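Local coordinates for protein glycosyl hydrolase BlGH5_18 (Bifidobacterium longum subsp. infantis, PDB 7LQX) that probably hydrolyses glycosidic linkages during N-glycan breakdown, as a glycoside hydrolase of family 5, subfamily 18, in a gut bacterium, at residues Thr178-Leu187 with Pro216-Leu225; Phe155-Gln166 with His199-Asp207. One frame throughout, in Å; residues are numbered along the deposited sequence.

Interaction 1. Residues Thr178-Leu187 with Pro216-Leu225; sequences TSSRRIDAWL and PFTPVQAANL. With SO4 (sulfate ion), chain H.
Gln221 packs from helix 219-224 against helix 180-187, as a knob among Ser180, Ile183, Asp184 and Leu187. The short helix axes run nearly parallel, at 16°, and approach to 10.9 Å. With CG anti to the carbonyl carbon (chi1 -66°) and the chain extended beyond it, the amide is carried across to the other helix. Its CB meets Leu187 CD1 at 4.0 Å, and CG lies 3.1 Å from Asp184 OD1. CD passes over the methyl CG2 of Ile183. At the tip the two amide atoms part company. NE2 donates to Asp184 OD1 at 2.9 Å, meeting it from above the carboxylate plane, the two flat groups standing 85° apart; a weak second bond runs from NE2 to Pro216 O. OE1 turns back and accepts from Thr218 N at 2.9 Å, the donor lying above the carbonyl plane. Thr218 OG1 in turn takes the backbone N of Gln221, so the pair forms a capping box at the start of helix 219-224. Shortened to an alanine here, the side chain would probably leave Thr218 N and Asp184 OD1 without their amide partner and open a gap beside Ile183 CG2.

Beside the amide lie the apolar contacts. Ile183 places CG2 over one face of the Phe217 ring, 3.7 Å from its centroid, a CH-pi contact. Trp186 CZ3 comes to the edge of that ring, while Trp186 NE1 is bonded to Glu138. Leu187 CD1 and Leu225 CD1 meet at 3.8 Å. Arg181 NH2 donates to a sulfate ion, probably from the crystallisation liquor. One amide thus joins a helix cap to the neighbouring helix's carboxylate, with hydrocarbon contacts alongside, which is likely to hold Pro216-Thr218 against helix 180-187.

Interaction 2. Residues Phe155-Gln166 with His199-Asp207; sequences FRGLTLGNELNQ and HVALHSEND. With EDO (1,2-ethanediol), chain D; EDO (1,2-ethanediol), chain C.
Asn206 OD1 is gripped by two donors: Asn165 ND2 across the contact, at 2.9 Å with an N-H...O angle of 160°, and the backbone N of Gly208, which it caps. The exchange is reciprocal, because Asn165 OD1 accepts from Asn206 N at 2.9 Å, although the two amide planes stand 69° apart. Asn206 has CG between its backbone N and carbonyl carbon (chi1 66°), which lets OD1 reach both Asn165 ND2 and Gly208 N. Its ND2 donates to an ethanediol probably left from crystallisation and to a water that itself donates to Glu163 OE1 at 2.7 Å; OE2 of that glutamate is bonded to His232. Just upstream, Ser204 OG accepts from Glu163 N (3.2 Å), and the CB of Ser204 packs on Thr159 CG2. His203 ND1 donates to Glu205 OE2 at 2.6 Å, in the ring plane and on the syn lone pair, a bond that should fix the rotation of the imidazole about its CB-CG bond and keep the carboxylate in place.

N-terminal to these loops, 155-159 and 200-202 run as parallel strands. Val200 N bonds to Arg156 O at 3.0 Å, and the ladder continues through Leu158 and Leu202 to Leu160 N. Gly157 lies so close to Val200 O that a CB would clash with it. At the start of the pair, the Phe155 and His199 rings meet obliquely. A water joins Phe155 O and His199 NE2, and His199 ND1 is bonded to Tyr146.

Neighbouring parallel strands followed by loops at their C-terminal ends are the build of the (β/α)8 barrel of family 5 hydrolases. The Asn162-Glu163 pair just past strand 155-159 matches the Asn-Glu signature of clan GH-A, consistent with these loops lining the active site.

How the interactions relate
The centres of the two interactions lie about 13 Å apart, and their segments alternate along the chain: strand 155-159, helix 180-191, strand 200-202, helix 219-224. They therefore describe two successive β/α units of one barrel, interaction 2 pairing the neighbouring strands and interaction 1 the helices that follow them. The layers touch directly. His203 NE2 lies 2.9 Å from Gln221 O, a probable hydrogen bond, and Phe217 packs on Asn165 and Glu205. Leu160 and His203 also lean on Leu187, and Ala201 on Leu191. The outer helix pair is thereby tied to the strand-end loops that carry Glu163, near the probable active-site end of the barrel.

Interaction 1. Residues Thr178-Leu187 with Pro216-Leu225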
loop_
_atom_site.group_PDB
_atom_site.type_symbol
_atom_site.label_atom_id
_atom_site.label_comp_id
_atom_site.label_asym_id
_atom_site.label_seq_id
_atom_site.Cartn_x
_atom_site.Cartn_y
_atom_site.Cartn_z
ATOM N N THR A 178 -9.251 18.888 -3.434
ATOM C CA THR A 178 -10.191 19.370 -2.430
ATOM C C THR A 178 -10.168 20.898 -2.432
ATOM O O THR A 178 -9.733 21.519 -3.400
ATOM C CB THR A 178 -9.896 18.699 -1.077
ATOM O OG1 THR A 178 -10.893 19.062 -0.114
ATOM C CG2 THR A 178 -8.522 19.072 -0.558
ATOM N N SER A 179 -10.711 21.491 -1.373
ATOM C CA SER A 179 -10.856 22.937 -1.298
ATOM C C SER A 179 -10.732 23.341 0.159
ATOM O O SER A 179 -10.941 22.530 1.063
ATOM C CB SER A 179 -12.214 23.401 -1.828
ATOM O OG SER A 179 -13.265 22.934 -0.996
ATOM N N SER A 180 -10.405 24.614 0.387
ATOM C CA SER A 180 -10.169 25.060 1.758
ATOM C C SER A 180 -11.433 24.990 2.610
ATOM O O SER A 180 -11.349 24.684 3.804
ATOM C CB SER A 180 -9.540 26.453 1.796
ATOM O OG SER A 180 -10.390 27.436 1.241
ATOM N N ARG A 181 -12.610 25.245 2.025
ATOM C CA ARG A 181 -13.841 25.127 2.799
ATOM C C ARG A 181 -14.101 23.682 3.199
ATOM O O ARG A 181 -14.526 23.410 4.326
ATOM C CB ARG A 181 -15.021 25.670 2.007
ATOM C CG ARG A 181 -15.330 27.111 2.285
ATOM C CD ARG A 181 -16.585 27.551 1.532
ATOM N NE ARG A 181 -17.822 27.277 2.267
ATOM C CZ ARG A 181 -18.987 27.866 2.000
ATOM N NH1 ARG A 181 -19.059 28.738 1.012
ATOM N NH2 ARG A 181 -20.072 27.585 2.711
ATOM N N ARG A 182 -13.814 22.734 2.309
ATOM C CA ARG A 182 -13.996 21.337 2.680
ATOM C C ARG A 182 -12.997 20.924 3.755
ATOM O O ARG A 182 -13.341 20.168 4.672
ATOM C CB ARG A 182 -13.858 20.435 1.460
ATOM C CG ARG A 182 -13.900 18.971 1.814
ATOM C CD ARG A 182 -15.128 18.587 2.632
ATOM N NE ARG A 182 -14.986 17.246 3.197
ATOM C CZ ARG A 182 -15.590 16.829 4.304
ATOM N NH1 ARG A 182 -16.385 17.644 4.984
ATOM N NH2 ARG A 182 -15.390 15.596 4.736
ATOM N N ILE A 183 -11.752 21.395 3.651
ATOM C CA ILE A 183 -10.742 21.062 4.649
ATOM C C ILE A 183 -11.094 21.664 6.004
ATOM O O ILE A 183 -10.866 21.044 7.045
ATOM C CB ILE A 183 -9.343 21.463 4.138
ATOM C CG1 ILE A 183 -8.926 20.561 2.964
ATOM C CG2 ILE A 183 -8.306 21.434 5.264
ATOM C CD1 ILE A 183 -8.917 19.073 3.259
ATOM N N ASP A 184 -11.673 22.865 6.025
ATOM C CA ASP A 184 -12.154 23.412 7.292
ATOM C C ASP A 184 -13.066 22.409 8.001
ATOM O O ASP A 184 -12.942 22.168 9.209
ATOM C CB ASP A 184 -12.954 24.697 7.055
ATOM C CG ASP A 184 -12.097 25.889 6.678
ATOM O OD1 ASP A 184 -10.887 25.907 6.953
ATOM O OD2 ASP A 184 -12.675 26.859 6.136
ATOM N N ALA A 185 -14.026 21.849 7.262
ATOM C CA ALA A 185 -15.007 20.951 7.861
ATOM C C ALA A 185 -14.383 19.605 8.188
ATOM O O ALA A 185 -14.681 19.013 9.233
ATOM C CB ALA A 185 -16.185 20.761 6.903
ATOM N N TRP A 186 -13.513 19.111 7.302
ATOM C CA TRP A 186 -12.854 17.826 7.512
ATOM C C TRP A 186 -11.995 17.859 8.764
ATOM O O TRP A 186 -12.063 16.955 9.604
ATOM C CB TRP A 186 -12.013 17.506 6.271
ATOM C CG TRP A 186 -11.236 16.228 6.370
ATOM C CD1 TRP A 186 -11.713 14.962 6.210
ATOM C CD2 TRP A 186 -9.847 16.101 6.672
ATOM N NE1 TRP A 186 -10.701 14.054 6.392
ATOM C CE2 TRP A 186 -9.544 14.727 6.672
ATOM C CE3 TRP A 186 -8.823 17.015 6.928
ATOM C CZ2 TRP A 186 -8.258 14.245 6.927
ATOM C CZ3 TRP A 186 -7.549 16.537 7.182
ATOM C CH2 TRP A 186 -7.278 15.165 7.179
ATOM N N LEU A 187 -11.187 18.909 8.917
ATOM C CA LEU A 187 -10.380 19.050 10.119
ATOM C C LEU A 187 -11.255 19.095 11.362
ATOM O O LEU A 187 -11.008 18.377 12.335
ATOM C CB LEU A 187 -9.529 20.315 10.033
ATOM C CG LEU A 187 -8.346 20.297 9.074
ATOM C CD1 LEU A 187 -7.716 21.679 8.959
ATOM C CD2 LEU A 187 -7.318 19.276 9.534
ATOM N N PRO A 216 -5.181 24.072 -0.604
ATOM C CA PRO A 216 -6.429 23.996 0.181
ATOM C C PRO A 216 -6.231 23.958 1.682
ATOM O O PRO A 216 -7.195 24.226 2.409
ATOM C CB PRO A 216 -7.111 22.719 -0.331
ATOM C CG PRO A 216 -6.015 21.905 -0.879
ATOM C CD PRO A 216 -4.971 22.859 -1.414
ATOM N N PHE A 217 -5.041 23.635 2.173
ATOM C CA PHE A 217 -4.713 23.809 3.584
ATOM C C PHE A 217 -4.109 25.198 3.739
ATOM O O PHE A 217 -3.261 25.591 2.936
ATOM C CB PHE A 217 -3.726 22.731 4.011
ATOM C CG PHE A 217 -4.351 21.380 4.175
ATOM C CD1 PHE A 217 -4.639 20.577 3.079
ATOM C CD2 PHE A 217 -4.649 20.909 5.437
ATOM C CE1 PHE A 217 -5.214 19.344 3.258
ATOM C CE2 PHE A 217 -5.214 19.676 5.615
ATOM C CZ PHE A 217 -5.505 18.899 4.529
ATOM N N THR A 218 -4.556 25.944 4.740
ATOM C CA THR A 218 -4.291 27.373 4.813
ATOM C C THR A 218 -3.651 27.795 6.124
ATOM O O THR A 218 -3.786 27.120 7.147
ATOM C CB THR A 218 -5.611 28.155 4.687
ATOM O OG1 THR A 218 -6.385 27.875 5.860
ATOM C CG2 THR A 218 -6.388 27.762 3.435
ATOM N N PRO A 219 -2.978 28.949 6.128
ATOM C CA PRO A 219 -2.455 29.490 7.397
ATOM C C PRO A 219 -3.502 29.641 8.488
ATOM O O PRO A 219 -3.221 29.342 9.658
ATOM C CB PRO A 219 -1.871 30.845 6.968
ATOM C CG PRO A 219 -1.456 30.612 5.534
ATOM C CD PRO A 219 -2.534 29.734 4.962
ATOM N N VAL A 220 -4.698 30.117 8.147
ATOM C CA VAL A 220 -5.733 30.286 9.163
ATOM C C VAL A 220 -6.086 28.949 9.812
ATOM O O VAL A 220 -6.238 28.863 11.038
ATOM C CB VAL A 220 -6.962 31.006 8.574
ATOM C CG1 VAL A 220 -8.163 30.887 9.501
ATOM C CG2 VAL A 220 -6.626 32.475 8.297
ATOM N N GLN A 221 -6.201 27.877 9.019
ATOM C CA GLN A 221 -6.476 26.571 9.610
ATOM C C GLN A 221 -5.330 26.139 10.522
ATOM O O GLN A 221 -5.552 25.633 11.631
ATOM C CB GLN A 221 -6.650 25.514 8.519
ATOM C CG GLN A 221 -7.842 25.662 7.622
ATOM C CD GLN A 221 -7.638 24.928 6.310
ATOM O OE1 GLN A 221 -6.569 24.386 6.060
ATOM N NE2 GLN A 221 -8.657 24.933 5.456
ATOM N N ALA A 222 -4.092 26.302 10.054
ATOM C CA ALA A 222 -2.952 25.827 10.823
ATOM C C ALA A 222 -2.852 26.540 12.159
ATOM O O ALA A 222 -2.450 25.935 13.157
ATOM C CB ALA A 222 -1.659 26.030 10.035
ATOM N N ALA A 223 -3.214 27.815 12.195
ATOM C CA ALA A 223 -3.003 28.654 13.366
ATOM C C ALA A 223 -4.261 28.837 14.203
ATOM O O ALA A 223 -4.244 29.617 15.162
ATOM C CB ALA A 223 -2.424 30.008 12.938
ATOM N N ASN A 224 -5.341 28.132 13.880
ATOM C CA ASN A 224 -6.562 28.247 14.671
ATOM C C ASN A 224 -7.279 26.934 14.931
ATOM O O ASN A 224 -7.926 26.815 15.973
ATOM C CB ASN A 224 -7.538 29.233 14.035
ATOM C CG ASN A 224 -6.988 30.622 14.031
ATOM O OD1 ASN A 224 -7.080 31.347 15.029
ATOM N ND2 ASN A 224 -6.365 30.999 12.938
ATOM N N LEU A 225 -7.203 25.954 14.047
ATOM C CA LEU A 225 -7.849 24.673 14.289
ATOM C C LEU A 225 -6.876 23.749 15.000
ATOM O O LEU A 225 -5.680 23.736 14.693
ATOM C CB LEU A 225 -8.325 24.047 12.979
ATOM C CG LEU A 225 -9.400 24.873 12.272
ATOM C CD1 LEU A 225 -9.803 24.195 10.962
ATOM C CD2 LEU A 225 -10.633 25.120 13.140
HETATM S S SO4 H . -19.692 24.876 5.240
HETATM O O1 SO4 H . -19.432 23.974 4.120
HETATM O O2 SO4 H . -20.057 24.111 6.431
HETATM O O3 SO4 H . -20.785 25.783 4.901
HETATM O O4 SO4 H . -18.488 25.652 5.515
#

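Interaction 2. Residues Phe155-Gln166 with His199-Asp207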
loop_
_atom_site.group_PDB
_atom_site.type_symbol
_atom_site.label_atom_id
_atom_site.label_comp_id
_atom_site.label_asym_id
_atom_site.label_seq_id
_atom_site.Cartn_x
_atom_site.Cartn_y
_atom_site.Cartn_z
ATOM N N PHE A 155 -0.013 9.237 27.469
ATOM C CA PHE A 155 -0.562 9.738 26.216
ATOM C C PHE A 155 -1.069 11.156 26.401
ATOM O O PHE A 155 -1.923 11.409 27.255
ATOM C CB PHE A 155 -1.716 8.840 25.782
ATOM C CG PHE A 155 -2.455 9.343 24.587
ATOM C CD1 PHE A 155 -1.837 9.375 23.361
ATOM C CD2 PHE A 155 -3.780 9.747 24.677
ATOM C CE1 PHE A 155 -2.509 9.829 22.248
ATOM C CE2 PHE A 155 -4.456 10.198 23.562
ATOM C CZ PHE A 155 -3.825 10.234 22.349
ATOM N N ARG A 156 -0.556 12.084 25.595
ATOM C CA ARG A 156 -0.942 13.480 25.712
ATOM C C ARG A 156 -1.912 13.932 24.631
ATOM O O ARG A 156 -2.621 14.924 24.838
ATOM C CB ARG A 156 0.302 14.377 25.684
ATOM C CG ARG A 156 1.242 14.185 26.871
ATOM C CD ARG A 156 0.815 14.967 28.112
ATOM N NE ARG A 156 -0.405 14.457 28.736
ATOM C CZ ARG A 156 -0.470 13.339 29.453
ATOM N NH1 ARG A 156 0.614 12.595 29.622
ATOM N NH2 ARG A 156 -1.624 12.956 29.984
ATOM N N GLY A 157 -1.970 13.252 23.507
ATOM C CA GLY A 157 -2.861 13.671 22.442
ATOM C C GLY A 157 -2.374 13.218 21.090
ATOM O O GLY A 157 -1.383 12.498 20.947
ATOM N N LEU A 158 -3.089 13.657 20.066
ATOM C CA LEU A 158 -2.819 13.153 18.734
ATOM C C LEU A 158 -2.865 14.261 17.699
ATOM O O LEU A 158 -3.557 15.277 17.854
ATOM C CB LEU A 158 -3.783 12.016 18.365
ATOM C CG LEU A 158 -5.276 12.345 18.345
ATOM C CD1 LEU A 158 -5.655 13.057 17.061
ATOM C CD2 LEU A 158 -6.104 11.075 18.520
ATOM N N THR A 159 -2.088 14.036 16.644
ATOM C CA THR A 159 -2.114 14.823 15.424
ATOM C C THR A 159 -2.812 13.946 14.393
ATOM O O THR A 159 -2.576 12.736 14.343
ATOM C CB THR A 159 -0.688 15.104 14.975
ATOM O OG1 THR A 159 0.006 15.781 16.029
ATOM C CG2 THR A 159 -0.635 15.983 13.746
ATOM N N LEU A 160 -3.677 14.535 13.569
ATOM C CA LEU A 160 -4.452 13.706 12.651
ATOM C C LEU A 160 -3.549 12.850 11.767
ATOM O O LEU A 160 -3.843 11.679 11.516
ATOM C CB LEU A 160 -5.390 14.561 11.807
ATOM C CG LEU A 160 -6.428 15.349 12.593
ATOM C CD1 LEU A 160 -7.331 16.117 11.638
ATOM C CD2 LEU A 160 -7.264 14.468 13.499
ATOM N N GLY A 161 -2.448 13.410 11.284
ATOM C CA GLY A 161 -1.501 12.638 10.492
ATOM C C GLY A 161 -0.399 13.544 9.989
ATOM O O GLY A 161 -0.558 14.764 9.907
ATOM N N ASN A 162 0.717 12.926 9.627
ATOM C CA ASN A 162 1.889 13.709 9.261
ATOM C C ASN A 162 1.715 14.335 7.883
ATOM O O ASN A 162 1.626 13.616 6.887
ATOM C CB ASN A 162 3.103 12.792 9.254
ATOM C CG ASN A 162 4.367 13.526 8.968
ATOM O OD1 ASN A 162 4.689 14.495 9.647
ATOM N ND2 ASN A 162 5.087 13.101 7.936
ATOM N N GLU A 163 1.708 15.667 7.804
ATOM C CA GLU A 163 1.797 16.372 6.520
ATOM C C GLU A 163 0.765 15.873 5.514
ATOM O O GLU A 163 1.053 15.687 4.333
ATOM C CB GLU A 163 3.215 16.274 5.948
ATOM C CG GLU A 163 4.254 16.848 6.894
ATOM C CD GLU A 163 5.681 16.685 6.455
ATOM O OE1 GLU A 163 5.926 16.169 5.342
ATOM O OE2 GLU A 163 6.565 17.073 7.249
ATOM N N LEU A 164 -0.470 15.692 5.974
ATOM C CA LEU A 164 -1.477 15.096 5.103
ATOM C C LEU A 164 -1.825 15.999 3.928
ATOM O O LEU A 164 -2.355 15.512 2.918
ATOM C CB LEU A 164 -2.717 14.751 5.922
ATOM C CG LEU A 164 -2.595 13.527 6.842
ATOM C CD1 LEU A 164 -3.865 13.390 7.676
ATOM C CD2 LEU A 164 -2.300 12.268 6.042
ATOM N N ASN A 165 -1.523 17.292 4.023
ATOM C CA ASN A 165 -1.779 18.188 2.907
ATOM C C ASN A 165 -1.010 17.787 1.656
ATOM O O ASN A 165 -1.375 18.219 0.559
ATOM C CB ASN A 165 -1.453 19.628 3.306
ATOM C CG ASN A 165 0.024 19.843 3.571
ATOM O OD1 ASN A 165 0.623 19.153 4.392
ATOM N ND2 ASN A 165 0.616 20.814 2.884
ATOM N N GLN A 166 0.048 16.977 1.788
ATOM C CA GLN A 166 0.808 16.574 0.608
ATOM C C GLN A 166 -0.008 15.699 -0.336
ATOM O O GLN A 166 0.370 15.555 -1.503
ATOM C CB GLN A 166 2.114 15.886 1.010
ATOM C CG GLN A 166 1.953 14.481 1.585
ATOM C CD GLN A 166 2.233 13.378 0.578
ATOM O OE1 GLN A 166 3.183 13.455 -0.198
ATOM N NE2 GLN A 166 1.399 12.345 0.592
ATOM N N HIS A 199 -6.874 15.856 26.349
ATOM C CA HIS A 199 -5.801 15.551 25.412
ATOM C C HIS A 199 -5.802 16.582 24.296
ATOM O O HIS A 199 -6.848 17.132 23.949
ATOM C CB HIS A 199 -6.001 14.156 24.803
ATOM C CG HIS A 199 -6.035 13.067 25.821
ATOM N ND1 HIS A 199 -7.198 12.434 26.205
ATOM C CD2 HIS A 199 -5.041 12.499 26.542
ATOM C CE1 HIS A 199 -6.920 11.538 27.133
ATOM N NE2 HIS A 199 -5.617 11.555 27.352
ATOM N N VAL A 200 -4.628 16.849 23.740
ATOM C CA VAL A 200 -4.559 17.760 22.606
ATOM C C VAL A 200 -5.024 17.052 21.338
ATOM O O VAL A 200 -4.871 15.834 21.164
ATOM C CB VAL A 200 -3.164 18.393 22.409
ATOM C CG1 VAL A 200 -2.795 19.253 23.627
ATOM C CG2 VAL A 200 -2.103 17.352 22.112
ATOM N N ALA A 201 -5.604 17.852 20.449
ATOM C CA ALA A 201 -5.975 17.453 19.100
ATOM C C ALA A 201 -5.331 18.454 18.157
ATOM O O ALA A 201 -5.574 19.659 18.267
ATOM C CB ALA A 201 -7.495 17.464 18.931
ATOM N N LEU A 202 -4.521 17.949 17.230
ATOM C CA LEU A 202 -3.695 18.767 16.364
ATOM C C LEU A 202 -3.812 18.288 14.926
ATOM O O LEU A 202 -4.196 17.146 14.653
ATOM C CB LEU A 202 -2.203 18.642 16.737
ATOM C CG LEU A 202 -1.892 18.805 18.219
ATOM C CD1 LEU A 202 -0.474 18.402 18.553
ATOM C CD2 LEU A 202 -2.124 20.237 18.655
ATOM N N HIS A 203 -3.425 19.159 14.000
ATOM C CA HIS A 203 -3.221 18.752 12.612
ATOM C C HIS A 203 -1.876 19.291 12.140
ATOM O O HIS A 203 -1.327 20.236 12.713
ATOM C CB HIS A 203 -4.379 19.164 11.689
ATOM C CG HIS A 203 -4.553 20.636 11.555
ATOM N ND1 HIS A 203 -4.101 21.337 10.456
ATOM C CD2 HIS A 203 -5.123 21.547 12.378
ATOM C CE1 HIS A 203 -4.379 22.618 10.612
ATOM N NE2 HIS A 203 -4.990 22.772 11.773
ATOM N N SER A 204 -1.330 18.645 11.110
ATOM C CA SER A 204 0.015 18.920 10.630
ATOM C C SER A 204 0.060 19.025 9.117
ATOM O O SER A 204 -0.367 18.106 8.408
ATOM C CB SER A 204 0.973 17.798 11.066
ATOM O OG SER A 204 2.126 17.720 10.237
ATOM N N GLU A 205 0.635 20.118 8.638
ATOM C CA GLU A 205 0.957 20.291 7.234
ATOM C C GLU A 205 2.453 20.511 7.065
ATOM O O GLU A 205 3.140 20.984 7.979
ATOM C CB GLU A 205 0.208 21.493 6.671
ATOM C CG GLU A 205 -1.294 21.297 6.634
ATOM C CD GLU A 205 -1.993 21.504 7.976
ATOM O OE1 GLU A 205 -1.725 22.510 8.666
ATOM O OE2 GLU A 205 -2.838 20.652 8.319
ATOM N N ASN A 206 2.953 20.157 5.883
ATOM C CA ASN A 206 4.266 20.624 5.471
ATOM C C ASN A 206 4.188 22.117 5.167
ATOM O O ASN A 206 3.122 22.736 5.231
ATOM C CB ASN A 206 4.812 19.790 4.313
ATOM C CG ASN A 206 4.022 19.946 3.037
ATOM O OD1 ASN A 206 3.500 21.020 2.730
ATOM N ND2 ASN A 206 3.945 18.865 2.267
ATOM N N ASP A 207 5.338 22.709 4.829
ATOM C CA ASP A 207 5.406 24.162 4.705
ATOM C C ASP A 207 4.667 24.697 3.488
ATOM O O ASP A 207 4.573 25.922 3.346
ATOM C CB ASP A 207 6.846 24.683 4.789
ATOM C CG ASP A 207 7.749 24.171 3.686
ATOM O OD1 ASP A 207 7.243 23.746 2.632
ATOM O OD2 ASP A 207 8.991 24.221 3.871
HETATM C C1 EDO D . 8.849 13.958 8.197
HETATM O O1 EDO D . 7.561 14.572 8.262
HETATM C C2 EDO D . 8.669 12.524 7.711
HETATM O O2 EDO D . 8.028 12.560 6.425
HETATM C C1 EDO C . 2.229 20.467 -0.498
HETATM O O1 EDO C . 2.880 19.196 -0.424
HETATM C C2 EDO C . 1.913 20.804 -1.949
HETATM O O2 EDO C . 1.201 19.719 -2.556
HETATM O O HOH W 1 -3.792 10.131 28.905
HETATM O O HOH W 2 -2.805 16.428 10.089
HETATM O O HOH W 3 5.175 16.325 2.789
#